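Local coordinates for single-stranded DNA-binding protein (Thermus aquaticus, PDB 2FXQ), which binds single-stranded DNA and probably recruits partner proteins to it during replication, recombination and repair, at residues L27-L32 and R57-Q62; L195-R200 and L222-P227. All coordinates share one frame; numbering follows the deposited sequence.

In the fold
The chain carries two SSB-family OB domains in series, and each contact is an antiparallel strand pairing within one of them. Contact 1 joins strands 28-41 and 47-59 of the first domain, next to helix 61-66; contact 2 joins strands 194-207 and 213-225 of the second. Their centres lie 30 Å apart, on opposite sides of the chain's centre, and their nearest atoms are about 16 Å apart, so they do not touch. Contact 1 meets no other protein chain of the dimer, whereas contact 2 packs its I198 and R223 side against the second subunit. Each thus ties together the two strands of a beta hairpin in its own OB domain.

Contact 1 (L27-L32 and R57-Q62); sequences LAILDL and RLLGRQ
I29 and L59 lie side by side on one face of an antiparallel beta ladder of the first OB domain. The L59 methyl presses into the flank of I29, CD2 to CG1 3.5 Å, tighter than usual for carbons. Nearby I29 CG2 sits over one face of the R57 guanidinium, 3.7 Å from NE. L27 crosses L59 at about a right angle, and its CD1 settles on G60 CA at 3.6 Å; a side chain on G60 would come up tight against that methyl. The buried opposite face is leucine: L58 lies alongside L30 and reaches L32 with CD1, while A101, I104 and W66 close round it. Reciprocal backbone bonds tie L30 to L58, and G60 N, at the N-cap of helix 61-66, bonds A28 O. R57, bent at chi3 (-78°), brings its guanidinium back to D31. Replacing this arginine by alanine would probably leave D31 with little more than a long, weak ion pair to R55, and uncover I29 CG2. The salt bridge is side-on, its planes 13° apart: R57 NE to D31 OD1 at 2.8 Å and R57 NH2 to D31 OD2 at 2.9 Å, each oxygen using its syn lone pair.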
ATOM      1  N   LEU A  27       2.245  20.885  23.514  1.00 17.03           N
ATOM      2  CA  LEU A  27       2.378  19.725  22.604  1.00 17.40           C
ATOM      3  C   LEU A  27       3.100  20.104  21.319  1.00 19.28           C
ATOM      4  O   LEU A  27       2.749  21.097  20.703  1.00 19.61           O
ATOM      5  CB  LEU A  27       1.029  19.171  22.241  1.00 18.92           C
ATOM      6  CG  LEU A  27       0.987  17.866  21.446  1.00 20.80           C
ATOM      7  CD1 LEU A  27       1.378  16.654  22.341  1.00 29.68           C
ATOM      8  CD2 LEU A  27      -0.460  17.734  20.943  1.00 25.33           C
ATOM      9  N   ALA A  28       4.102  19.314  20.933  1.00 18.71           N
ATOM     10  CA  ALA A  28       4.898  19.608  19.754  1.00 17.78           C
ATOM     11  C   ALA A  28       4.099  19.345  18.500  1.00 17.45           C
ATOM     12  O   ALA A  28       3.420  18.332  18.417  1.00 18.62           O
ATOM     13  CB  ALA A  28       6.155  18.699  19.744  1.00 22.13           C
ATOM     14  N   ILE A  29       4.267  20.206  17.498  1.00 17.33           N
ATOM     15  CA  ILE A  29       3.601  20.084  16.189  1.00 17.76           C
ATOM     16  C   ILE A  29       4.715  20.262  15.172  1.00 21.19           C
ATOM     17  O   ILE A  29       5.443  21.293  15.219  1.00 22.20           O
ATOM     18  CB  ILE A  29       2.566  21.210  15.993  1.00 19.27           C
ATOM     19  CG1 ILE A  29       1.423  21.088  16.947  1.00 23.54           C
ATOM     20  CG2 ILE A  29       1.858  21.107  14.622  1.00 23.39           C
ATOM     21  CD1 ILE A  29       0.647  22.434  17.050  1.00 35.45           C
ATOM     22  N   LEU A  30       4.842  19.294  14.257  1.00 19.69           N
ATOM     23  CA  LEU A  30       5.786  19.424  13.146  1.00 20.19           C
ATOM     24  C   LEU A  30       4.995  19.207  11.857  1.00 23.00           C
ATOM     25  O   LEU A  30       4.524  18.116  11.601  1.00 21.31           O
ATOM     26  CB  LEU A  30       6.913  18.400  13.255  1.00 19.78           C
ATOM     27  CG  LEU A  30       8.101  18.644  12.262  1.00 19.09           C
ATOM     28  CD1 LEU A  30       8.835  19.977  12.631  1.00 19.52           C
ATOM     29  CD2 LEU A  30       9.080  17.489  12.324  1.00 21.82           C
ATOM     30  N   ASP A  31       4.758  20.285  11.117  1.00 21.47           N
ATOM     31  CA  ASP A  31       4.000  20.202   9.878  1.00 23.79           C
ATOM     32  C   ASP A  31       4.948  20.070   8.710  1.00 25.34           C
ATOM     33  O   ASP A  31       5.839  20.896   8.575  1.00 27.03           O
ATOM     34  CB  ASP A  31       3.154  21.448   9.708  1.00 25.14           C
ATOM     35  CG  ASP A  31       1.895  21.420  10.534  1.00 31.73           C
ATOM     36  OD1 ASP A  31       1.345  20.337  10.822  1.00 28.65           O
ATOM     37  OD2 ASP A  31       1.360  22.458  10.941  1.00 31.95           O
ATOM     38  N   LEU A  32       4.773  19.039   7.870  1.00 20.54           N
ATOM     39  CA  LEU A  32       5.614  18.852   6.683  1.00 21.87           C
ATOM     40  C   LEU A  32       4.806  19.163   5.462  1.00 25.46           C
ATOM     41  O   LEU A  32       3.638  18.737   5.378  1.00 27.81           O
ATOM     42  CB  LEU A  32       5.988  17.376   6.551  1.00 20.18           C
ATOM     43  CG  LEU A  32       6.560  16.618   7.760  1.00 29.48           C
ATOM     44  CD1 LEU A  32       7.033  15.283   7.381  1.00 30.47           C
ATOM     45  CD2 LEU A  32       7.675  17.357   8.445  1.00 27.16           C
ATOM     46  N   ARG A  57       0.962  16.226   9.181  1.00 15.92           N
ATOM     47  CA  ARG A  57       1.202  16.725  10.536  1.00 15.94           C
ATOM     48  C   ARG A  57       1.704  15.619  11.472  1.00 18.85           C
ATOM     49  O   ARG A  57       1.036  14.570  11.601  1.00 20.64           O
ATOM     50  CB  ARG A  57      -0.115  17.253  11.094  1.00 17.29           C
ATOM     51  CG  ARG A  57      -0.005  17.721  12.555  1.00 17.63           C
ATOM     52  CD  ARG A  57      -1.168  18.637  12.924  1.00 30.32           C
ATOM     53  NE  ARG A  57      -0.900  19.976  12.370  1.00 25.42           N
ATOM     54  CZ  ARG A  57      -1.640  21.051  12.644  1.00 37.51           C
ATOM     55  NH1 ARG A  57      -2.717  20.941  13.403  1.00 34.46           N
ATOM     56  NH2 ARG A  57      -1.314  22.225  12.160  1.00 33.21           N
ATOM     57  N   LEU A  58       2.846  15.885  12.134  1.00 17.66           N
ATOM     58  CA  LEU A  58       3.286  15.090  13.284  1.00 14.90           C
ATOM     59  C   LEU A  58       2.957  15.799  14.527  1.00 15.36           C
ATOM     60  O   LEU A  58       3.198  17.040  14.664  1.00 16.55           O
ATOM     61  CB  LEU A  58       4.825  14.883  13.248  1.00 17.83           C
ATOM     62  CG  LEU A  58       5.414  13.993  12.126  1.00 21.41           C
ATOM     63  CD1 LEU A  58       4.962  14.372  10.712  1.00 26.44           C
ATOM     64  CD2 LEU A  58       6.955  14.029  12.210  1.00 22.05           C
ATOM     65  N   LEU A  59       2.419  15.045  15.460  1.00 13.99           N
ATOM     66  CA  LEU A  59       2.122  15.633  16.784  1.00 20.95           C
ATOM     67  C   LEU A  59       2.782  14.886  17.892  1.00 23.10           C
ATOM     68  O   LEU A  59       2.822  13.664  17.834  1.00 29.13           O
ATOM     69  CB  LEU A  59       0.630  15.514  17.045  1.00 23.77           C
ATOM     70  CG  LEU A  59      -0.384  16.499  16.497  1.00 29.84           C
ATOM     71  CD1 LEU A  59      -1.760  16.182  17.165  1.00 32.13           C
ATOM     72  CD2 LEU A  59      -0.020  17.932  16.843  1.00 37.77           C
ATOM     73  N   GLY A  60       3.224  15.579  18.959  1.00 17.07           N
ATOM     74  CA  GLY A  60       3.696  14.897  20.150  1.00 20.55           C
ATOM     75  C   GLY A  60       5.063  14.238  19.871  1.00 24.94           C
ATOM     76  O   GLY A  60       5.958  14.854  19.319  1.00 20.31           O
ATOM     77  N   ARG A  61       5.209  12.977  20.246  1.00 25.87           N
ATOM     78  CA  ARG A  61       6.529  12.325  20.274  1.00 30.00           C
ATOM     79  C   ARG A  61       7.252  12.280  18.915  1.00 24.59           C
ATOM     80  O   ARG A  61       8.466  12.521  18.855  1.00 26.27           O
ATOM     81  CB  ARG A  61       6.383  10.903  20.791  1.00 34.64           C
ATOM     82  CG  ARG A  61       7.635  10.325  21.353  1.00 42.00           C
ATOM     83  CD  ARG A  61       7.537   8.803  21.544  1.00 59.01           C
ATOM     84  NE  ARG A  61       6.507   8.418  22.513  1.00 61.98           N
ATOM     85  CZ  ARG A  61       6.731   8.097  23.799  1.00 64.08           C
ATOM     86  NH1 ARG A  61       7.961   8.110  24.315  1.00 62.59           N
ATOM     87  NH2 ARG A  61       5.706   7.767  24.577  1.00 62.06           N
ATOM     88  N   GLN A  62       6.523  11.967  17.840  1.00 27.40           N
ATOM     89  CA  GLN A  62       7.139  12.022  16.482  1.00 27.56           C
ATOM     90  C   GLN A  62       7.598  13.434  16.134  1.00 24.94           C
ATOM     91  O   GLN A  62       8.608  13.606  15.495  1.00 22.50           O
ATOM     92  CB  GLN A  62       6.188  11.548  15.399  1.00 28.22           C
ATOM     93  CG  GLN A  62       6.014   9.989  15.307  1.00 34.44           C
ATOM     94  CD  GLN A  62       7.232   9.230  14.667  1.00 46.66           C
ATOM     95  OE1 GLN A  62       7.713   9.552  13.564  1.00 33.50           O
ATOM     96  NE2 GLN A  62       7.702   8.206  15.372  1.00 49.16           N
TER

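Contact 2 (L195-R200 and L222-P227); sequences LLVIGR and LRLERP
I198 O accepts from both L222 N (2.7 Å) and R223 N (3.0 Å), a classic beta bulge that interrupts the antiparallel pairing, whose axes run 166° apart; beyond it I198 N bonds R223 O, and L196 and E225 exchange a pair of bonds. On the face turned to the second OB domain's own core, with L155 and W185, L224 lies alongside V197, CD2 to CG2 3.8 Å. L195 crosses L224 obliquely: with CG swung away from its own N (chi1 -171°), its CD2 meets L224 CD2 at 4.1 Å. At the bulge L222 CD1 rests on CD of R200, whose guanidinium is salt-bridged to E220; at the far end P227 CD packs on L195 N at 3.6 Å. The other face turns to the second subunit. There R223 CB packs beside I198 CB and CG1, the two side chains pointing the same way, and the extended R223 chain carries NE to E225 OE1 at 2.7 Å, on the oxygen's anti lone pair. R223 NH1 also bonds R126 O of the second subunit. One guanidinium thus pairs with a carboxylate on its own strand and reaches across the dimer interface, which probably helps fix its rotation.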
ATOM      1  N   LEU A 195     -18.085   0.010   1.576  1.00 16.32           N
ATOM      2  CA  LEU A 195     -17.194   0.213   0.459  1.00 17.41           C
ATOM      3  C   LEU A 195     -15.751   0.141   0.938  1.00 21.05           C
ATOM      4  O   LEU A 195     -15.369   0.837   1.892  1.00 19.20           O
ATOM      5  CB  LEU A 195     -17.466   1.583  -0.158  1.00 20.60           C
ATOM      6  CG  LEU A 195     -16.752   1.876  -1.479  1.00 20.17           C
ATOM      7  CD1 LEU A 195     -17.170   0.838  -2.559  1.00 23.49           C
ATOM      8  CD2 LEU A 195     -17.033   3.343  -1.928  1.00 22.23           C
ATOM      9  N   LEU A 196     -14.922  -0.629   0.203  1.00 16.61           N
ATOM     10  CA  LEU A 196     -13.452  -0.576   0.355  1.00 16.01           C
ATOM     11  C   LEU A 196     -12.855   0.237  -0.799  1.00 15.76           C
ATOM     12  O   LEU A 196     -13.198  -0.012  -1.965  1.00 17.71           O
ATOM     13  CB  LEU A 196     -12.925  -2.027   0.284  1.00 13.87           C
ATOM     14  CG  LEU A 196     -11.368  -2.198   0.192  1.00 17.17           C
ATOM     15  CD1 LEU A 196     -10.716  -1.675   1.496  1.00 19.09           C
ATOM     16  CD2 LEU A 196     -11.009  -3.671   0.021  1.00 17.90           C
ATOM     17  N   VAL A 197     -12.015   1.232  -0.499  1.00 14.97           N
ATOM     18  CA  VAL A 197     -11.435   2.034  -1.573  1.00 15.03           C
ATOM     19  C   VAL A 197      -9.923   1.847  -1.507  1.00 14.50           C
ATOM     20  O   VAL A 197      -9.354   1.983  -0.422  1.00 16.63           O
ATOM     21  CB  VAL A 197     -11.661   3.445  -1.266  1.00 15.53           C
ATOM     22  CG1 VAL A 197     -11.039   4.434  -2.343  1.00 17.81           C
ATOM     23  CG2 VAL A 197     -13.238   3.730  -1.110  1.00 17.21           C
ATOM     24  N   ILE A 198      -9.287   1.609  -2.657  1.00 15.83           N
ATOM     25  CA  ILE A 198      -7.842   1.680  -2.730  1.00 16.04           C
ATOM     26  C   ILE A 198      -7.623   2.876  -3.664  1.00 15.66           C
ATOM     27  O   ILE A 198      -8.147   2.875  -4.770  1.00 14.25           O
ATOM     28  CB  ILE A 198      -7.159   0.379  -3.304  1.00 22.31           C
ATOM     29  CG1 ILE A 198      -7.714  -0.969  -2.718  1.00 23.64           C
ATOM     30  CG2 ILE A 198      -5.573   0.532  -3.272  1.00 20.91           C
ATOM     31  CD1 ILE A 198      -7.386  -1.284  -1.284  1.00 25.86           C
ATOM     32  N   GLY A 199      -6.918   3.899  -3.215  1.00 18.44           N
ATOM     33  CA  GLY A 199      -6.806   5.053  -4.084  1.00 21.13           C
ATOM     34  C   GLY A 199      -5.539   5.829  -3.802  1.00 21.58           C
ATOM     35  O   GLY A 199      -4.585   5.278  -3.302  1.00 17.11           O
ATOM     36  N   ARG A 200      -5.574   7.115  -4.099  1.00 16.60           N
ATOM     37  CA  ARG A 200      -4.397   7.951  -3.909  1.00 14.93           C
ATOM     38  C   ARG A 200      -4.912   9.332  -3.574  1.00 17.65           C
ATOM     39  O   ARG A 200      -6.056   9.673  -3.890  1.00 18.61           O
ATOM     40  CB  ARG A 200      -3.551   7.965  -5.196  1.00 18.62           C
ATOM     41  CG  ARG A 200      -4.251   8.431  -6.448  1.00 21.84           C
ATOM     42  CD  ARG A 200      -3.244   8.397  -7.620  1.00 27.23           C
ATOM     43  NE  ARG A 200      -3.909   8.763  -8.855  1.00 28.84           N
ATOM     44  CZ  ARG A 200      -3.313   8.760 -10.047  1.00 33.59           C
ATOM     45  NH1 ARG A 200      -2.027   8.455 -10.173  1.00 27.02           N
ATOM     46  NH2 ARG A 200      -3.987   9.128 -11.108  1.00 28.82           N
ATOM     47  N   LEU A 222      -8.849   4.111  -7.100  1.00 15.26           N
ATOM     48  CA  LEU A 222      -8.255   3.357  -8.185  1.00 17.15           C
ATOM     49  C   LEU A 222      -8.844   1.936  -8.222  1.00 17.13           C
ATOM     50  O   LEU A 222      -8.869   1.320  -9.283  1.00 21.21           O
ATOM     51  CB  LEU A 222      -6.746   3.310  -8.037  1.00 19.08           C
ATOM     52  CG  LEU A 222      -6.124   4.730  -8.071  1.00 24.10           C
ATOM     53  CD1 LEU A 222      -4.610   4.612  -7.825  1.00 33.00           C
ATOM     54  CD2 LEU A 222      -6.395   5.459  -9.429  1.00 25.45           C
ATOM     55  N   ARG A 223      -9.327   1.454  -7.090  1.00 14.83           N
ATOM     56  CA  ARG A 223     -10.052   0.184  -7.052  1.00 17.78           C
ATOM     57  C   ARG A 223     -11.171   0.390  -6.039  1.00 17.95           C
ATOM     58  O   ARG A 223     -10.995   1.100  -5.046  1.00 18.97           O
ATOM     59  CB  ARG A 223      -9.148  -0.920  -6.499  1.00 22.59           C
ATOM     60  CG  ARG A 223      -9.837  -2.286  -6.552  1.00 30.95           C
ATOM     61  CD  ARG A 223      -8.867  -3.477  -6.597  1.00 37.71           C
ATOM     62  NE  ARG A 223      -9.596  -4.743  -6.522  1.00 21.72           N
ATOM     63  CZ  ARG A 223      -9.037  -5.966  -6.661  1.00 41.58           C
ATOM     64  NH1 ARG A 223      -7.761  -6.135  -6.921  1.00 33.19           N
ATOM     65  NH2 ARG A 223      -9.771  -7.034  -6.551  1.00 34.46           N
ATOM     66  N   LEU A 224     -12.333  -0.208  -6.294  1.00 15.47           N
ATOM     67  CA  LEU A 224     -13.411  -0.203  -5.335  1.00 16.91           C
ATOM     68  C   LEU A 224     -13.961  -1.649  -5.213  1.00 17.37           C
ATOM     69  O   LEU A 224     -14.097  -2.365  -6.205  1.00 19.09           O
ATOM     70  CB  LEU A 224     -14.607   0.677  -5.858  1.00 13.05           C
ATOM     71  CG  LEU A 224     -14.325   2.186  -6.023  1.00 16.61           C
ATOM     72  CD1 LEU A 224     -15.585   2.843  -6.612  1.00 19.06           C
ATOM     73  CD2 LEU A 224     -13.980   2.775  -4.675  1.00 16.46           C
ATOM     74  N   GLU A 225     -14.251  -2.063  -3.990  1.00 25.93           N
ATOM     75  CA  GLU A 225     -14.788  -3.380  -3.751  1.00 25.75           C
ATOM     76  C   GLU A 225     -15.838  -3.219  -2.666  1.00 29.06           C
ATOM     77  O   GLU A 225     -15.812  -2.264  -1.920  1.00 24.21           O
ATOM     78  CB  GLU A 225     -13.713  -4.384  -3.271  1.00 27.41           C
ATOM     79  CG  GLU A 225     -12.542  -4.618  -4.237  1.00 22.14           C
ATOM     80  CD  GLU A 225     -12.961  -5.305  -5.545  1.00 37.31           C
ATOM     81  OE1 GLU A 225     -12.196  -5.264  -6.553  1.00 33.48           O
ATOM     82  OE2 GLU A 225     -14.079  -5.868  -5.599  1.00 31.11           O
ATOM     83  N   ARG A 226     -16.729  -4.201  -2.573  1.00 27.55           N
ATOM     84  CA  ARG A 226     -17.720  -4.232  -1.534  1.00 30.42           C
ATOM     85  C   ARG A 226     -17.431  -5.288  -0.455  1.00 26.20           C
ATOM     86  O   ARG A 226     -17.393  -6.485  -0.750  1.00 28.45           O
ATOM     87  CB  ARG A 226     -19.045  -4.625  -2.196  1.00 35.67           C
ATOM     88  CG  ARG A 226     -19.500  -3.687  -3.279  1.00 39.42           C
ATOM     89  CD  ARG A 226     -20.870  -4.063  -3.807  1.00 49.59           C
ATOM     90  NE  ARG A 226     -21.881  -3.683  -2.830  1.00 53.78           N
ATOM     91  CZ  ARG A 226     -23.134  -3.425  -3.156  1.00 60.70           C
ATOM     92  NH1 ARG A 226     -23.503  -3.518  -4.435  1.00 58.51           N
ATOM     93  NH2 ARG A 226     -24.003  -3.063  -2.224  1.00 50.24           N
ATOM     94  N   PRO A 227     -17.283  -4.877   0.792  1.00 29.46           N
ATOM     95  CA  PRO A 227     -17.054  -5.820   1.881  1.00 30.35           C
ATOM     96  C   PRO A 227     -18.349  -6.616   2.087  1.00 36.64           C
ATOM     97  O   PRO A 227     -19.436  -6.108   1.828  1.00 30.85           O
ATOM     98  CB  PRO A 227     -16.767  -4.926   3.085  1.00 32.17           C
ATOM     99  CG  PRO A 227     -17.381  -3.609   2.727  1.00 38.56           C
ATOM    100  CD  PRO A 227     -17.284  -3.466   1.253  1.00 33.46           C
TER